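Local coordinates for lysosome-associated membrane glycoprotein 2 (PDB 5GV3) that supports lysosome biogenesis, luminal acidification and autophagy as a lysosomal membrane glycoprotein that directly inhibits the proton channel TMEM175, at residues Glu19-Ile24 and Thr35-Val40; Trp70-Thr75 and His84-Ser89; Asp120-Cys125 and Gly152-Asn157. All blocks are in the same frame, centred on the assembly; numbering follows the deposited sequence.

Contact 1: Glu19-Ile24 and Thr35-Val40; sequences EMNFTI and TITIAV. With ZN (zinc ion), chain E; NAG (2-acetamido-2-deoxy-beta-D-glucopyranose), chain M.
Phe22 and Ile38 exchange two backbone hydrogen bonds, Ile38 N to Phe22 O at 2.8 Å and Phe22 N to Ile38 O at 3.0 Å. Ile24 and Ile36 form the next hydrogen-bonded pair of this antiparallel hairpin; its bond from Ile24 N to Ile36 O is 2.7 Å long and almost collinear with the carbonyl. Toward Val40 the ladder slackens: Val40 N reaches Met20 O only weakly, and a water bridges Met20 N and Val40 O. One face carries Phe22, Ile24, Ile36 and Ile38. Val40 CG2 lies 3.8 Å from CE2 of the Phe22 ring, approaching it obliquely, and the CD1 methyls of Ile24 and Ile38 meet at 4.1 Å. Phe98 from a loop, and Leu88 and Tyr90 of strand 81-91, pack against this apolar side.

The other face carries Asn21, Thr23, Thr37 and Ala39 and is more polar. Thr23 and Thr37, a non-hydrogen-bonded pair, join their hydroxyls, OG1 to OG1 at 3.0 Å. Each OG1 stands beside its own backbone N (chi1 -54° and -69°), which leaves the Thr23 CG2 methyl to meet Thr35 CG2 at 3.5 Å. Asn21 ND2 carries an N-linked N-acetylglucosamine; the acetyl methyl C8 of that sugar lies 3.5 Å from Thr37 CG2. At the Glu19 end of the segment, OE1 and OE2 of Glu19 both bind a zinc ion. The chemistry thus splits the hairpin into an apolar side turned to the core and a side with hydroxyls where the glycan is attached and touches Thr37.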
loop_
_atom_site.group_PDB
_atom_site.type_symbol
_atom_site.label_atom_id
_atom_site.label_comp_id
_atom_site.label_asym_id
_atom_site.label_seq_id
_atom_site.Cartn_x
_atom_site.Cartn_y
_atom_site.Cartn_z
ATOM N N GLU A 19 -0.343 -0.406 -8.359
ATOM C CA GLU A 19 0.917 0.317 -8.492
ATOM C C GLU A 19 0.966 1.464 -7.478
ATOM O O GLU A 19 -0.044 2.099 -7.202
ATOM C CB GLU A 19 1.093 0.843 -9.922
ATOM C CG GLU A 19 1.158 -0.271 -10.991
ATOM C CD GLU A 19 1.773 0.178 -12.321
ATOM O OE1 GLU A 19 2.763 0.939 -12.292
ATOM O OE2 GLU A 19 1.284 -0.241 -13.398
ATOM N N MET A 20 2.134 1.731 -6.914
ATOM C CA MET A 20 2.265 2.858 -5.979
ATOM C C MET A 20 3.617 3.540 -6.033
ATOM O O MET A 20 4.622 2.914 -6.359
ATOM C CB MET A 20 1.970 2.379 -4.550
ATOM C CG MET A 20 2.834 1.201 -4.083
ATOM S SD MET A 20 2.726 0.779 -2.313
ATOM C CE MET A 20 1.007 0.746 -2.062
ATOM N N ASN A 21 3.626 4.840 -5.766
ATOM C CA ASN A 21 4.885 5.540 -5.575
ATOM C C ASN A 21 4.715 6.580 -4.460
ATOM O O ASN A 21 3.584 6.927 -4.072
ATOM C CB ASN A 21 5.472 6.099 -6.905
ATOM C CG ASN A 21 4.670 7.220 -7.549
ATOM O OD1 ASN A 21 3.870 7.907 -6.919
ATOM N ND2 ASN A 21 4.928 7.415 -8.854
ATOM N N PHE A 22 5.843 7.001 -3.894
ATOM C CA PHE A 22 5.857 7.886 -2.733
ATOM C C PHE A 22 6.799 9.053 -2.935
ATOM O O PHE A 22 7.989 8.873 -3.173
ATOM C CB PHE A 22 6.284 7.112 -1.487
ATOM C CG PHE A 22 5.406 5.934 -1.182
ATOM C CD1 PHE A 22 4.120 6.116 -0.716
ATOM C CD2 PHE A 22 5.860 4.646 -1.397
ATOM C CE1 PHE A 22 3.306 5.030 -0.451
ATOM C CE2 PHE A 22 5.053 3.554 -1.138
ATOM C CZ PHE A 22 3.777 3.742 -0.666
ATOM N N THR A 23 6.254 10.257 -2.854
ATOM C CA THR A 23 7.066 11.451 -2.976
ATOM C C THR A 23 7.394 11.952 -1.574
ATOM O O THR A 23 6.510 12.399 -0.845
ATOM C CB THR A 23 6.349 12.528 -3.797
ATOM O OG1 THR A 23 5.962 11.977 -5.059
ATOM C CG2 THR A 23 7.262 13.710 -4.048
ATOM N N ILE A 24 8.662 11.832 -1.189
ATOM C CA ILE A 24 9.083 12.146 0.173
ATOM C C ILE A 24 9.998 13.368 0.240
ATOM O O ILE A 24 10.994 13.457 -0.483
ATOM C CB ILE A 24 9.817 10.957 0.824
ATOM C CG1 ILE A 24 8.932 9.708 0.794
ATOM C CG2 ILE A 24 10.236 11.304 2.270
ATOM C CD1 ILE A 24 9.621 8.459 1.282
ATOM N N THR A 35 13.319 16.701 -2.032
ATOM C CA THR A 35 12.131 15.939 -2.389
ATOM C C THR A 35 12.497 14.875 -3.418
ATOM O O THR A 35 13.103 15.182 -4.454
ATOM C CB THR A 35 11.032 16.838 -2.965
ATOM O OG1 THR A 35 10.663 17.833 -2.009
ATOM C CG2 THR A 35 9.805 16.009 -3.331
ATOM N N ILE A 36 12.151 13.627 -3.122
ATOM C CA ILE A 36 12.390 12.517 -4.043
ATOM C C ILE A 36 11.125 11.684 -4.253
ATOM O O ILE A 36 10.222 11.693 -3.420
ATOM C CB ILE A 36 13.529 11.601 -3.544
ATOM C CG1 ILE A 36 13.231 11.086 -2.141
ATOM C CG2 ILE A 36 14.841 12.362 -3.502
ATOM C CD1 ILE A 36 12.716 9.680 -2.084
ATOM N N THR A 37 11.055 10.983 -5.380
ATOM C CA THR A 37 9.949 10.063 -5.630
ATOM C C THR A 37 10.467 8.632 -5.703
ATOM O O THR A 37 11.399 8.333 -6.445
ATOM C CB THR A 37 9.187 10.409 -6.921
ATOM O OG1 THR A 37 8.475 11.637 -6.727
ATOM C CG2 THR A 37 8.179 9.318 -7.266
ATOM N N ILE A 38 9.870 7.757 -4.906
ATOM C CA ILE A 38 10.209 6.342 -4.921
ATOM C C ILE A 38 9.119 5.531 -5.599
ATOM O O ILE A 38 8.037 5.359 -5.039
ATOM C CB ILE A 38 10.394 5.781 -3.510
ATOM C CG1 ILE A 38 11.472 6.546 -2.756
ATOM C CG2 ILE A 38 10.727 4.298 -3.569
ATOM C CD1 ILE A 38 11.637 6.074 -1.329
ATOM N N ALA A 39 9.389 5.034 -6.798
ATOM C CA ALA A 39 8.478 4.082 -7.420
ATOM C C ALA A 39 8.805 2.696 -6.890
ATOM O O ALA A 39 9.946 2.252 -6.954
ATOM C CB ALA A 39 8.589 4.128 -8.935
ATOM N N VAL A 40 7.805 2.027 -6.337
ATOM C CA VAL A 40 8.005 0.704 -5.771
ATOM C C VAL A 40 7.984 -0.294 -6.910
ATOM O O VAL A 40 6.942 -0.499 -7.533
ATOM C CB VAL A 40 6.913 0.358 -4.725
ATOM C CG1 VAL A 40 7.101 -1.049 -4.195
ATOM C CG2 VAL A 40 6.936 1.371 -3.586
HETATM ZN ZN ZN E . 2.639 0.937 -14.284
HETATM C C1 NAG M . 4.333 8.404 -9.728
HETATM C C2 NAG M . 5.134 8.598 -11.023
HETATM C C3 NAG M . 4.477 9.665 -11.894
HETATM C C4 NAG M . 3.004 9.340 -12.113
HETATM C C5 NAG M . 2.301 9.112 -10.777
HETATM C C6 NAG M . 0.872 8.653 -10.939
HETATM C C7 NAG M . 7.550 8.140 -11.026
HETATM C C8 NAG M . 8.913 8.659 -10.669
HETATM N N2 NAG M . 6.519 8.948 -10.744
HETATM O O3 NAG M . 5.146 9.743 -13.146
HETATM O O4 NAG M . 2.372 10.407 -12.811
HETATM O O5 NAG M . 2.978 8.079 -10.049
HETATM O O6 NAG M . 0.833 7.350 -11.499
HETATM O O7 NAG M . 7.388 7.040 -11.546
HETATM O O HOH W 1 4.458 0.026 -7.986
#

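Contact 2: Trp70-Thr75 and His84-Ser89; sequences WAVNFT and HDIVLS. With NAG (2-acetamido-2-deoxy-beta-D-glucopyranose), chain O.
This is an antiparallel beta hairpin with a beta bulge, formed by the two central strands of the four-stranded sheet in the first lumenal domain; strands 59-64 and 106-117 lie on its outer flanks. Ala71 and Val87 make a regular hydrogen-bonded pair, with Ala71 N to Val87 O at 3.0 Å and the return bond equally long. Two residues on, Asn73 pairs with His84, not with Asp85. The register has slipped by one residue, and Asp85 takes up the extra place with positive phi (54°). Asn73 N still reaches His84 O at 2.8 Å, and His84 N returns a bond to Asn73 O.

On the buried face Trp70 dominates. Its CG is anti to the backbone N (chi1 180°), which lays the indole along the strands and sets NE1 3.5 Å from the CG2 methyl of Ile86. Leu88 CD1 comes to the ring edge near its plane, 4.1 Å from Trp70 CD1. Val72 and Ile86 run side by side, CG2 of the valine against CG1 of the isoleucine at 3.8 Å. The indole N-H is spent on the hydroxyl of Tyr140, and Phe22 and Met20 of strand 11-28 press against the same ring system.

The opposite face carries Ala71, Val87, His84 and the glycosylated Asn73. The bulge brings the carboxylate of Asp85 to the root of the sugar, where it also accepts a weak bond from N2 of the acetamide. Asn73 ND2, covalently joined to the sugar C1, donates a bent bond to Asp85 OD2 at 2.6 Å; OD2 offers its anti lone pair and lies 16° out of the Asn73 amide plane.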
loop_
_atom_site.group_PDB
_atom_site.type_symbol
_atom_site.label_atom_id
_atom_site.label_comp_id
_atom_site.label_asym_id
_atom_site.label_seq_id
_atom_site.Cartn_x
_atom_site.Cartn_y
_atom_site.Cartn_z
ATOM N N TRP A 70 5.903 -0.811 3.801
ATOM C CA TRP A 70 4.544 -0.332 3.598
ATOM C C TRP A 70 3.571 -1.424 4.003
ATOM O O TRP A 70 3.825 -2.611 3.776
ATOM C CB TRP A 70 4.336 0.082 2.138
ATOM C CG TRP A 70 2.963 0.582 1.813
ATOM C CD1 TRP A 70 2.529 1.870 1.861
ATOM C CD2 TRP A 70 1.839 -0.206 1.397
ATOM N NE1 TRP A 70 1.207 1.939 1.490
ATOM C CE2 TRP A 70 0.759 0.679 1.205
ATOM C CE3 TRP A 70 1.642 -1.573 1.165
ATOM C CZ2 TRP A 70 -0.506 0.237 0.794
ATOM C CZ3 TRP A 70 0.387 -2.007 0.750
ATOM C CH2 TRP A 70 -0.667 -1.102 0.565
ATOM N N ALA A 71 2.459 -1.033 4.612
ATOM C CA ALA A 71 1.495 -2.015 5.101
ATOM C C ALA A 71 0.066 -1.493 5.009
ATOM O O ALA A 71 -0.158 -0.284 4.946
ATOM C CB ALA A 71 1.828 -2.411 6.542
ATOM N N VAL A 72 -0.891 -2.416 5.029
ATOM C CA VAL A 72 -2.310 -2.073 4.989
ATOM C C VAL A 72 -3.134 -3.140 5.705
ATOM O O VAL A 72 -2.773 -4.313 5.726
ATOM C CB VAL A 72 -2.818 -1.891 3.527
ATOM C CG1 VAL A 72 -2.562 -3.137 2.684
ATOM C CG2 VAL A 72 -4.296 -1.486 3.487
ATOM N N ASN A 73 -4.231 -2.710 6.319
ATOM C CA ASN A 73 -5.169 -3.608 6.977
ATOM C C ASN A 73 -6.440 -3.807 6.220
ATOM O O ASN A 73 -6.980 -2.871 5.634
ATOM C CB ASN A 73 -5.594 -3.087 8.343
ATOM C CG ASN A 73 -4.728 -3.553 9.453
ATOM O OD1 ASN A 73 -3.976 -4.521 9.331
ATOM N ND2 ASN A 73 -4.859 -2.875 10.582
ATOM N N PHE A 74 -6.937 -5.033 6.289
ATOM C CA PHE A 74 -8.272 -5.354 5.828
ATOM C C PHE A 74 -9.019 -6.019 6.981
ATOM O O PHE A 74 -8.601 -7.057 7.468
ATOM C CB PHE A 74 -8.229 -6.259 4.590
ATOM C CG PHE A 74 -7.292 -5.780 3.510
ATOM C CD1 PHE A 74 -7.688 -4.791 2.616
ATOM C CD2 PHE A 74 -6.027 -6.337 3.368
ATOM C CE1 PHE A 74 -6.831 -4.346 1.615
ATOM C CE2 PHE A 74 -5.169 -5.905 2.366
ATOM C CZ PHE A 74 -5.575 -4.904 1.487
ATOM N N THR A 75 -10.088 -5.389 7.453
ATOM C CA THR A 75 -10.853 -5.916 8.584
ATOM C C THR A 75 -12.272 -6.272 8.162
ATOM O O THR A 75 -13.018 -5.413 7.697
ATOM C CB THR A 75 -10.922 -4.925 9.755
ATOM O OG1 THR A 75 -9.598 -4.650 10.231
ATOM C CG2 THR A 75 -11.750 -5.523 10.882
ATOM N N HIS A 84 -7.866 -0.167 5.817
ATOM C CA HIS A 84 -7.594 0.685 6.960
ATOM C C HIS A 84 -6.104 0.631 7.349
ATOM O O HIS A 84 -5.382 -0.269 6.924
ATOM C CB HIS A 84 -8.533 0.249 8.101
ATOM C CG HIS A 84 -8.265 0.909 9.416
ATOM N ND1 HIS A 84 -8.106 2.265 9.553
ATOM C CD2 HIS A 84 -8.170 0.385 10.660
ATOM C CE1 HIS A 84 -7.895 2.552 10.829
ATOM N NE2 HIS A 84 -7.906 1.429 11.510
ATOM N N ASP A 85 -5.654 1.592 8.151
ATOM C CA ASP A 85 -4.299 1.589 8.705
ATOM C C ASP A 85 -3.208 1.469 7.643
ATOM O O ASP A 85 -2.286 0.671 7.781
ATOM C CB ASP A 85 -4.119 0.445 9.706
ATOM C CG ASP A 85 -5.067 0.539 10.879
ATOM O OD1 ASP A 85 -5.282 1.647 11.401
ATOM O OD2 ASP A 85 -5.605 -0.506 11.279
ATOM N N ILE A 86 -3.313 2.257 6.587
ATOM C CA ILE A 86 -2.251 2.292 5.606
ATOM C C ILE A 86 -1.080 3.042 6.227
ATOM O O ILE A 86 -1.225 4.177 6.675
ATOM C CB ILE A 86 -2.683 2.973 4.302
ATOM C CG1 ILE A 86 -3.876 2.238 3.691
ATOM C CG2 ILE A 86 -1.521 3.022 3.315
ATOM C CD1 ILE A 86 -4.469 2.935 2.487
ATOM N N VAL A 87 0.068 2.379 6.292
ATOM C CA VAL A 87 1.241 2.953 6.936
ATOM C C VAL A 87 2.481 2.826 6.057
ATOM O O VAL A 87 2.773 1.759 5.513
ATOM C CB VAL A 87 1.521 2.274 8.286
ATOM C CG1 VAL A 87 2.836 2.759 8.860
ATOM C CG2 VAL A 87 0.386 2.535 9.263
ATOM N N LEU A 88 3.208 3.928 5.930
ATOM C CA LEU A 88 4.490 3.945 5.245
ATOM C C LEU A 88 5.600 4.237 6.247
ATOM O O LEU A 88 5.493 5.167 7.046
ATOM C CB LEU A 88 4.501 4.992 4.134
ATOM C CG LEU A 88 5.812 5.165 3.368
ATOM C CD1 LEU A 88 6.001 4.017 2.407
ATOM C CD2 LEU A 88 5.830 6.492 2.626
ATOM N N SER A 89 6.652 3.428 6.220
ATOM C CA SER A 89 7.833 3.694 7.036
ATOM C C SER A 89 9.039 3.855 6.138
ATOM O O SER A 89 9.282 3.033 5.251
ATOM C CB SER A 89 8.077 2.584 8.055
ATOM O OG SER A 89 6.960 2.426 8.905
HETATM C C1 NAG O . -4.159 -3.127 11.803
HETATM C C2 NAG O . -4.985 -3.947 12.798
HETATM C C3 NAG O . -4.233 -4.068 14.126
HETATM C C4 NAG O . -2.807 -4.558 13.887
HETATM C C5 NAG O . -2.132 -3.696 12.821
HETATM C C6 NAG O . -0.743 -4.151 12.446
HETATM C C7 NAG O . -7.328 -3.954 13.573
HETATM C C8 NAG O . -8.592 -3.152 13.690
HETATM N N2 NAG O . -6.295 -3.331 12.999
HETATM O O3 NAG O . -4.922 -4.954 15.000
HETATM O O4 NAG O . -2.055 -4.491 15.093
HETATM O O5 NAG O . -2.911 -3.735 11.623
HETATM O O6 NAG O . -0.290 -3.466 11.285
HETATM O O7 NAG O . -7.249 -5.105 13.988
#

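Contact 3: Asp120-Cys125 and Gly152-Asn157; sequences DVIFKC and GTVSKN
Ser155 OG gives the shortest polar bond across this surface contact, donating to Asp120 O at 2.6 Å. It approaches from above the carbonyl plane, 48° out of it. Ser155 OG also accepts a weak bond from Asn157 N at 3.1 Å, a weak ST turn within the loop, while the same hydroxyl donates across to the other segment. With OG anti to the backbone N (chi1 167°), the serine reaches across to the carbonyl.

Two residues after Asp120, Ile122 N donates to Asn157 O at 2.9 Å, nearly straight, with an angle of 166° at the hydrogen. Asn157 O also sits 3.4 Å from Ile122 CG2, and 3.3 Å from Val121 CA in a CA-H...O contact. The apolar share is small: Ile122 CD1 meets Val154 CG1 at 4.1 Å, while Val154 itself leans on Thr12 and Tyr15 of strand 11-28.

Beyond the contact, strand 122-125 runs parallel to strand 158-160, and Cys125 forms a disulfide with Cys161. Mostly polar and backbone-led, the contact binds the loop crosswise at the approach to that parallel pairing, with little hydrophobic surface to support it.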
loop_
_atom_site.group_PDB
_atom_site.type_symbol
_atom_site.label_atom_id
_atom_site.label_comp_id
_atom_site.label_asym_id
_atom_site.label_seq_id
_atom_site.Cartn_x
_atom_site.Cartn_y
_atom_site.Cartn_z
ATOM N N ASP A 120 -17.523 -10.338 -1.482
ATOM C CA ASP A 120 -17.860 -11.039 -2.717
ATOM C C ASP A 120 -17.685 -10.228 -4.002
ATOM O O ASP A 120 -18.308 -10.537 -5.010
ATOM C CB ASP A 120 -19.307 -11.531 -2.639
ATOM C CG ASP A 120 -19.454 -12.771 -1.774
ATOM O OD1 ASP A 120 -18.419 -13.355 -1.388
ATOM O OD2 ASP A 120 -20.603 -13.163 -1.473
ATOM N N VAL A 121 -16.889 -9.167 -3.969
ATOM C CA VAL A 121 -16.626 -8.424 -5.197
ATOM C C VAL A 121 -15.144 -8.106 -5.312
ATOM O O VAL A 121 -14.407 -8.146 -4.325
ATOM C CB VAL A 121 -17.437 -7.112 -5.277
ATOM C CG1 VAL A 121 -18.925 -7.386 -5.085
ATOM C CG2 VAL A 121 -16.933 -6.099 -4.257
ATOM N N ILE A 122 -14.708 -7.759 -6.514
ATOM C CA ILE A 122 -13.344 -7.285 -6.673
ATOM C C ILE A 122 -13.387 -5.772 -6.814
ATOM O O ILE A 122 -14.175 -5.230 -7.590
ATOM C CB ILE A 122 -12.619 -7.930 -7.884
ATOM C CG1 ILE A 122 -11.219 -7.325 -8.055
ATOM C CG2 ILE A 122 -13.430 -7.787 -9.160
ATOM C CD1 ILE A 122 -10.223 -8.265 -8.693
ATOM N N PHE A 123 -12.586 -5.083 -6.010
ATOM C CA PHE A 123 -12.548 -3.633 -6.076
ATOM C C PHE A 123 -11.589 -3.198 -7.180
ATOM O O PHE A 123 -10.441 -3.643 -7.233
ATOM C CB PHE A 123 -12.133 -3.032 -4.734
ATOM C CG PHE A 123 -12.021 -1.544 -4.764
ATOM C CD1 PHE A 123 -13.156 -0.756 -4.807
ATOM C CD2 PHE A 123 -10.781 -0.929 -4.765
ATOM C CE1 PHE A 123 -13.054 0.625 -4.846
ATOM C CE2 PHE A 123 -10.677 0.449 -4.801
ATOM C CZ PHE A 123 -11.818 1.224 -4.844
ATOM N N LYS A 124 -12.057 -2.327 -8.061
ATOM C CA LYS A 124 -11.236 -1.922 -9.186
ATOM C C LYS A 124 -11.121 -0.412 -9.253
ATOM O O LYS A 124 -12.117 0.306 -9.138
ATOM C CB LYS A 124 -11.797 -2.459 -10.512
ATOM C CG LYS A 124 -10.841 -2.249 -11.689
ATOM C CD LYS A 124 -11.545 -2.066 -13.036
ATOM C CE LYS A 124 -12.091 -0.656 -13.183
ATOM N NZ LYS A 124 -12.264 -0.279 -14.607
ATOM N N CYS A 125 -9.893 0.058 -9.429
ATOM C CA CYS A 125 -9.629 1.470 -9.630
ATOM C C CYS A 125 -8.275 1.597 -10.324
ATOM O O CYS A 125 -7.253 1.729 -9.656
ATOM C CB CYS A 125 -9.641 2.215 -8.283
ATOM S SG CYS A 125 -9.706 4.032 -8.368
ATOM N N GLY A 152 -12.180 -19.845 -2.589
ATOM C CA GLY A 152 -10.876 -19.913 -3.228
ATOM C C GLY A 152 -10.788 -19.247 -4.588
ATOM O O GLY A 152 -9.734 -19.241 -5.226
ATOM N N THR A 153 -11.909 -18.706 -5.042
ATOM C CA THR A 153 -11.993 -18.110 -6.363
ATOM C C THR A 153 -12.362 -16.649 -6.268
ATOM O O THR A 153 -13.331 -16.291 -5.602
ATOM C CB THR A 153 -13.024 -18.828 -7.256
ATOM O OG1 THR A 153 -12.896 -20.247 -7.095
ATOM C CG2 THR A 153 -12.823 -18.434 -8.724
ATOM N N VAL A 154 -11.571 -15.803 -6.912
ATOM C CA VAL A 154 -11.844 -14.380 -6.939
ATOM C C VAL A 154 -13.179 -14.114 -7.641
ATOM O O VAL A 154 -13.559 -14.816 -8.585
ATOM C CB VAL A 154 -10.685 -13.621 -7.611
ATOM C CG1 VAL A 154 -11.022 -12.154 -7.817
ATOM C CG2 VAL A 154 -9.432 -13.752 -6.757
ATOM N N SER A 155 -13.911 -13.140 -7.116
ATOM C CA SER A 155 -15.229 -12.774 -7.618
ATOM C C SER A 155 -15.172 -12.201 -9.038
ATOM O O SER A 155 -14.170 -11.609 -9.440
ATOM C CB SER A 155 -15.864 -11.760 -6.658
ATOM O OG SER A 155 -17.003 -11.141 -7.225
ATOM N N LYS A 156 -16.248 -12.395 -9.794
ATOM C CA LYS A 156 -16.361 -11.854 -11.142
ATOM C C LYS A 156 -17.119 -10.538 -11.133
ATOM O O LYS A 156 -17.068 -9.767 -12.082
ATOM C CB LYS A 156 -17.049 -12.883 -12.042
ATOM C CG LYS A 156 -16.321 -14.205 -12.064
ATOM C CD LYS A 156 -16.935 -15.147 -13.070
ATOM C CE LYS A 156 -16.313 -16.531 -13.010
ATOM N NZ LYS A 156 -17.052 -17.475 -13.899
ATOM N N ASN A 157 -17.857 -10.316 -10.055
ATOM C CA ASN A 157 -18.574 -9.064 -9.805
ATOM C C ASN A 157 -17.614 -7.915 -9.412
ATOM O O ASN A 157 -16.795 -8.079 -8.506
ATOM C CB ASN A 157 -19.640 -9.294 -8.731
ATOM C CG ASN A 157 -20.639 -10.373 -9.126
ATOM O OD1 ASN A 157 -20.879 -10.608 -10.307
ATOM N ND2 ASN A 157 -21.228 -11.027 -8.132
#

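In the fold
Along the chain the three contacts follow in series, all within the first lumenal domain. Contacts 1 and 2 are hairpins from different sheets, the mixed seven-stranded sheet and the antiparallel four-stranded one, with centres 16 Å apart. Their inner faces meet: Met20 CE lies 3.3 Å from Trp70 CZ2, and Phe22 CE2 lies 3.7 Å from Leu88 CD1, so the two sheets share an apolar core. Through strand 122-125, contact 3 reaches the same mixed sheet as contact 1, about 28 Å away between centres; its segments touch those of neither other contact, the nearest atoms being about 7 Å (contact 1) and 8 Å (contact 2) away. The hairpins carry their glycans on faces turned from the shared core, whereas contact 3 secures a surface loop.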